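Predicted component of a thermophile-specific DNA repair system, contains a RAMP domain (Methanopyrus kandleri, PDB 4N0L) binds CRISPR RNA as the Csm3 component of a type III-A CRISPR system, carries a zinc ion, and may have endonuclease activity. Local coordinates at residues I272-A277 with V319-D324; D186-A191 with K220-G225. All coordinates share one frame; numbering follows the deposited sequence.

Interaction 1 of 2, residues I272-A277 with V319-D324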
loop_
_atom_site.group_PDB
_atom_site.type_symbol
_atom_site.label_atom_id
_atom_site.label_comp_id
_atom_site.label_asym_id
_atom_site.label_seq_id
_atom_site.Cartn_x
_atom_site.Cartn_y
_atom_site.Cartn_z
ATOM N N ILE A 272 4.276 -13.430 -0.362
ATOM C CA ILE A 272 4.711 -12.924 0.930
ATOM C C ILE A 272 5.075 -14.079 1.852
ATOM O O ILE A 272 4.210 -14.843 2.283
ATOM C CB ILE A 272 3.625 -12.051 1.578
ATOM C CG1 ILE A 272 3.271 -10.888 0.648
ATOM C CG2 ILE A 272 4.087 -11.545 2.934
ATOM C CD1 ILE A 272 2.025 -10.125 1.053
ATOM N N ALA A 273 6.363 -14.201 2.147
ATOM C CA ALA A 273 6.878 -15.348 2.883
ATOM C C ALA A 273 6.731 -15.192 4.394
ATOM O O ALA A 273 6.567 -16.182 5.110
ATOM C CB ALA A 273 8.337 -15.580 2.524
ATOM N N ALA A 274 6.773 -13.956 4.881
ATOM C CA ALA A 274 6.740 -13.731 6.320
ATOM C C ALA A 274 6.312 -12.323 6.715
ATOM O O ALA A 274 6.525 -11.359 5.976
ATOM C CB ALA A 274 8.102 -14.037 6.921
ATOM N N LEU A 275 5.694 -12.224 7.889
ATOM C CA LEU A 275 5.463 -10.941 8.544
ATOM C C LEU A 275 6.434 -10.806 9.710
ATOM O O LEU A 275 6.392 -11.595 10.654
ATOM C CB LEU A 275 4.018 -10.821 9.036
ATOM C CG LEU A 275 2.934 -10.293 8.092
ATOM C CD1 LEU A 275 3.108 -10.807 6.668
ATOM C CD2 LEU A 275 1.559 -10.658 8.628
ATOM N N CYS A 276 7.294 -9.794 9.653
ATOM C CA CYS A 276 8.361 -9.648 10.636
ATOM C C CYS A 276 8.143 -8.438 11.536
ATOM O O CYS A 276 8.163 -7.296 11.076
ATOM C CB CYS A 276 9.714 -9.548 9.930
ATOM S SG CYS A 276 10.040 -10.894 8.758
ATOM N N ALA A 277 7.940 -8.697 12.824
ATOM C CA ALA A 277 7.524 -7.659 13.761
ATOM C C ALA A 277 8.624 -7.247 14.739
ATOM O O ALA A 277 9.356 -8.088 15.264
ATOM C CB ALA A 277 6.302 -8.120 14.529
ATOM N N VAL A 319 8.769 -13.442 14.215
ATOM C CA VAL A 319 8.627 -13.673 12.783
ATOM C C VAL A 319 7.480 -14.638 12.511
ATOM O O VAL A 319 7.504 -15.783 12.963
ATOM C CB VAL A 319 9.924 -14.240 12.168
ATOM C CG1 VAL A 319 9.688 -14.683 10.728
ATOM C CG2 VAL A 319 11.046 -13.212 12.242
ATOM N N ILE A 320 6.470 -14.168 11.787
ATOM C CA ILE A 320 5.356 -15.023 11.394
ATOM C C ILE A 320 5.557 -15.506 9.963
ATOM O O ILE A 320 5.438 -14.728 9.016
ATOM C CB ILE A 320 4.002 -14.294 11.485
ATOM C CG1 ILE A 320 3.837 -13.619 12.849
ATOM C CG2 ILE A 320 2.859 -15.265 11.205
ATOM C CD1 ILE A 320 3.868 -14.582 14.011
ATOM N N ARG A 321 5.849 -16.792 9.809
ATOM C CA ARG A 321 6.104 -17.368 8.496
ATOM C C ARG A 321 4.839 -17.978 7.920
ATOM O O ARG A 321 3.962 -18.421 8.663
ATOM C CB ARG A 321 7.197 -18.437 8.572
ATOM C CG ARG A 321 8.561 -17.917 8.984
ATOM C CD ARG A 321 9.488 -19.056 9.381
ATOM N NE ARG A 321 10.870 -18.602 9.489
ATOM C CZ ARG A 321 11.402 -18.095 10.596
ATOM N NH1 ARG A 321 12.668 -17.701 10.611
ATOM N NH2 ARG A 321 10.661 -17.974 11.688
ATOM N N ALA A 322 4.736 -17.978 6.596
ATOM C CA ALA A 322 3.665 -18.691 5.914
ATOM C C ALA A 322 3.734 -20.157 6.320
ATOM O O ALA A 322 2.712 -20.825 6.494
ATOM C CB ALA A 322 3.786 -18.540 4.410
ATOM N N ARG A 323 4.966 -20.638 6.460
ATOM C CA ARG A 323 5.265 -22.005 6.865
ATOM C C ARG A 323 4.705 -22.339 8.253
ATOM O O ARG A 323 4.390 -23.493 8.542
ATOM C CB ARG A 323 6.788 -22.201 6.817
ATOM C CG ARG A 323 7.369 -23.311 7.675
ATOM C CD ARG A 323 8.887 -23.344 7.520
ATOM N NE ARG A 323 9.591 -22.986 8.749
ATOM C CZ ARG A 323 10.784 -22.400 8.782
ATOM N NH1 ARG A 323 11.403 -22.089 7.652
ATOM N NH2 ARG A 323 11.355 -22.115 9.946
ATOM N N ASP A 324 4.551 -21.321 9.096
ATOM C CA ASP A 324 3.948 -21.502 10.417
ATOM C C ASP A 324 2.435 -21.688 10.346
ATOM O O ASP A 324 1.839 -22.308 11.225
ATOM C CB ASP A 324 4.269 -20.314 11.331
ATOM C CG ASP A 324 5.755 -20.128 11.548
ATOM O OD1 ASP A 324 6.496 -21.132 11.497
ATOM O OD2 ASP A 324 6.179 -18.978 11.783
#
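Arg321 lies beside Ala274 on the neighbouring strand, and its side chain can be walked outward. Arg321 CB is 4.2 Å from the carbonyl Ala273 O, and Arg321 CG passes Ala274 CB at 4.4 Å. A chi1 of -64° puts CG beside the backbone N, and the chain is then extended to NE; on the way Arg321 CD sits 3.6 Å above the centre of the Arg323 guanidinium. NE makes a salt bridge with Asp297 OD1, which Arg323 NH1 also meets, and at the tip Arg321 NH1 has a long, weak ion pair with Glu294 OE1. One face of the Arg321 guanidinium is met toward its rim by Val319 CG1. The backbone pairing is antiparallel and puts 318-321 at the edge of the RRM-like sheet. Leu275 and Ile320 form a hydrogen-bonded pair, Leu275 N to Ile320 O and Ile320 N to Leu275 O both 2.8 Å, with side chains on the face opposite Ala274 and Arg321. Next to it, Ala273 and Ala274 together oppose Val11 of strand 7-16, a classic beta bulge, and Ala273 O still accepts Ala322 N at 3.0 Å. Arg321 N donates to Asp324 OD2 (3.0 Å), meeting the oxygen from above the carboxylate plane.

Interaction 2 of 2, residues D186-A191 with K220-G225; sequences DVFERA and KGSRFG
Val187, Ser222 and Phe188 carry this contact, with the serine hydroxyl set between a methyl group and an aromatic edge. Val187 points its CB toward the chain that leads into strand 223-231 and spreads its two methyls over it. Val187 CG1, anti to the backbone N (chi1 180°), comes within 3.6 Å of Ser222 OG and also lies near Ser222 N, at 4.1 Å. Val187 CG2 stands 4.0 Å from Gly221 O, so the branched side chain spans the Gly221-Ser222 peptide. Gly221 itself has a positive phi of 95°, a backbone shape that suits glycine.

Phe188, the next residue on helix 181-191, approaches Ser222 with the edge of its ring. Ser222 OG lies near the ring plane, 3.5 Å from Phe188 CE1 and 4.1 Å from Phe188 CD1. Val218, Pro219 and Pro194 also touch the Phe188 side chain, as does Thr183, giving it a largely apolar setting. With chi1 at -63°, Ser222 OG stands beside the backbone N, opposite the carbonyl carbon, where it meets Phe188 CE1 and Val187 CG1 and is hydrogen-bonded to Pro219 O. Thr183 ties the same helix to the strand by a polar route, its OG1 accepting Arg223 N.

In the fold, the helix packs against the turn at the start of strand 223-231, which lies beside strand 7-16 in the antiparallel sheet. Away from the contact, Asp186 OD2 and Arg190 NE, one helical turn apart, form a salt bridge whose hydrogen bond is weak; the end of the arginine is not modelled.

Neither a methyl nor an aromatic C-H offers Ser222 OG a hydrogen-bonding partner, so it meets them by van der Waals packing, perhaps aided by the slightly positive rim of the ring, while Pro219 O satisfies the buried hydroxyl.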
loop_
_atom_site.group_PDB
_atom_site.type_symbol
_atom_site.label_atom_id
_atom_site.label_comp_id
_atom_site.label_asym_id
_atom_site.label_seq_id
_atom_site.Cartn_x
_atom_site.Cartn_y
_atom_site.Cartn_z
ATOM N N ASP A 186 18.922 -15.867 -14.325
ATOM C CA ASP A 186 18.154 -16.933 -14.965
ATOM C C ASP A 186 17.095 -16.396 -15.928
ATOM O O ASP A 186 17.175 -16.636 -17.131
ATOM C CB ASP A 186 17.501 -17.824 -13.902
ATOM C CG ASP A 186 16.774 -19.015 -14.497
ATOM O OD1 ASP A 186 16.984 -20.142 -14.001
ATOM O OD2 ASP A 186 15.987 -18.830 -15.450
ATOM N N VAL A 187 16.102 -15.683 -15.400
ATOM C CA VAL A 187 14.982 -15.221 -16.217
ATOM C C VAL A 187 15.418 -14.250 -17.312
ATOM O O VAL A 187 15.068 -14.421 -18.482
ATOM C CB VAL A 187 13.903 -14.541 -15.357
ATOM C CG1 VAL A 187 12.753 -14.068 -16.236
ATOM C CG2 VAL A 187 13.394 -15.499 -14.297
ATOM N N PHE A 188 16.187 -13.236 -16.929
ATOM C CA PHE A 188 16.682 -12.253 -17.886
ATOM C C PHE A 188 17.638 -12.908 -18.876
ATOM O O PHE A 188 17.631 -12.589 -20.065
ATOM C CB PHE A 188 17.383 -11.095 -17.170
ATOM C CG PHE A 188 16.443 -10.123 -16.507
ATOM C CD1 PHE A 188 15.069 -10.280 -16.603
ATOM C CD2 PHE A 188 16.939 -9.048 -15.784
ATOM C CE1 PHE A 188 14.210 -9.386 -15.997
ATOM C CE2 PHE A 188 16.084 -8.149 -15.171
ATOM C CZ PHE A 188 14.718 -8.317 -15.277
ATOM N N GLU A 189 18.459 -13.823 -18.375
ATOM C CA GLU A 189 19.466 -14.480 -19.195
ATOM C C GLU A 189 18.828 -15.422 -20.219
ATOM O O GLU A 189 19.249 -15.468 -21.375
ATOM C CB GLU A 189 20.448 -15.241 -18.309
ATOM C CG GLU A 189 21.839 -15.365 -18.896
ATOM C CD GLU A 189 22.502 -14.011 -19.094
ATOM O OE1 GLU A 189 22.740 -13.309 -18.087
ATOM O OE2 GLU A 189 22.793 -13.650 -20.254
ATOM N N ARG A 190 17.810 -16.165 -19.788
ATOM C CA ARG A 190 17.079 -17.073 -20.672
ATOM C C ARG A 190 16.459 -16.345 -21.857
ATOM O O ARG A 190 16.377 -16.890 -22.957
ATOM C CB ARG A 190 15.974 -17.799 -19.902
ATOM C CG ARG A 190 16.392 -19.075 -19.186
ATOM C CD ARG A 190 15.158 -19.804 -18.660
ATOM N NE ARG A 190 15.461 -20.697 -17.542
ATOM C CZ ARG A 190 16.061 -21.877 -17.666
ATOM N N ALA A 191 16.034 -15.107 -21.628
ATOM C CA ALA A 191 15.318 -14.341 -22.642
ATOM C C ALA A 191 16.252 -13.430 -23.433
ATOM O O ALA A 191 15.900 -12.955 -24.512
ATOM C CB ALA A 191 14.208 -13.524 -21.996
ATOM N N LYS A 220 7.916 -12.354 -18.632
ATOM C CA LYS A 220 6.974 -12.954 -17.699
ATOM C C LYS A 220 7.723 -13.920 -16.781
ATOM O O LYS A 220 8.626 -14.624 -17.226
ATOM C CB LYS A 220 5.853 -13.665 -18.466
ATOM C CG LYS A 220 5.185 -14.806 -17.733
ATOM C CD LYS A 220 4.152 -15.479 -18.614
ATOM C CE LYS A 220 3.547 -16.685 -17.922
ATOM N NZ LYS A 220 2.362 -17.208 -18.656
ATOM N N GLY A 221 7.366 -13.935 -15.501
ATOM C CA GLY A 221 8.045 -14.782 -14.538
ATOM C C GLY A 221 9.151 -14.062 -13.790
ATOM O O GLY A 221 9.735 -14.609 -12.852
ATOM N N SER A 222 9.440 -12.832 -14.206
ATOM C CA SER A 222 10.439 -12.007 -13.532
ATOM C C SER A 222 10.029 -11.740 -12.092
ATOM O O SER A 222 8.840 -11.687 -11.772
ATOM C CB SER A 222 10.638 -10.684 -14.269
ATOM O OG SER A 222 11.133 -10.903 -15.578
ATOM N N ARG A 223 11.016 -11.567 -11.223
ATOM C CA ARG A 223 10.732 -11.443 -9.805
ATOM C C ARG A 223 11.485 -10.274 -9.184
ATOM O O ARG A 223 12.684 -10.100 -9.402
ATOM C CB ARG A 223 11.065 -12.753 -9.093
ATOM C CG ARG A 223 10.138 -13.895 -9.497
ATOM C CD ARG A 223 10.740 -15.247 -9.188
ATOM N NE ARG A 223 10.015 -16.334 -9.840
ATOM C CZ ARG A 223 9.178 -17.157 -9.217
ATOM N NH1 ARG A 223 8.957 -17.019 -7.917
ATOM N NH2 ARG A 223 8.566 -18.121 -9.892
ATOM N N PHE A 224 10.756 -9.465 -8.424
ATOM C CA PHE A 224 11.318 -8.284 -7.791
ATOM C C PHE A 224 11.146 -8.377 -6.283
ATOM O O PHE A 224 10.098 -8.801 -5.798
ATOM C CB PHE A 224 10.664 -7.012 -8.343
ATOM C CG PHE A 224 10.848 -6.832 -9.828
ATOM C CD1 PHE A 224 10.076 -7.550 -10.735
ATOM C CD2 PHE A 224 11.802 -5.955 -10.318
ATOM C CE1 PHE A 224 10.252 -7.393 -12.099
ATOM C CE2 PHE A 224 11.981 -5.792 -11.684
ATOM C CZ PHE A 224 11.204 -6.514 -12.575
ATOM N N GLY A 225 12.194 -8.018 -5.549
ATOM C CA GLY A 225 12.176 -8.085 -4.099
ATOM C C GLY A 225 11.048 -7.283 -3.484
ATOM O O GLY A 225 10.803 -6.145 -3.879
#

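Both contacts reach the same antiparallel sheet, yet they hold different parts of it, with centres 24 Å apart and nearest atoms about 9 Å apart. Interaction 1 is buried and joins strand to strand, adding the outermost strand 318-321 to 268-278 through main-chain hydrogen bonds. Interaction 2 is only partly buried, covers less surface, and sets helix 181-191 against the entry to strand 223-231 by side-chain packing. Strand 7-16 runs between 223-231 and 268-278 and connects the two regions. A shared carboxylate gathers two arginines beside interaction 1; around interaction 2 the charges lie apart from the packing, Arg190 with Asp186 on the helix and Arg223 with Glu13 of strand 7-16.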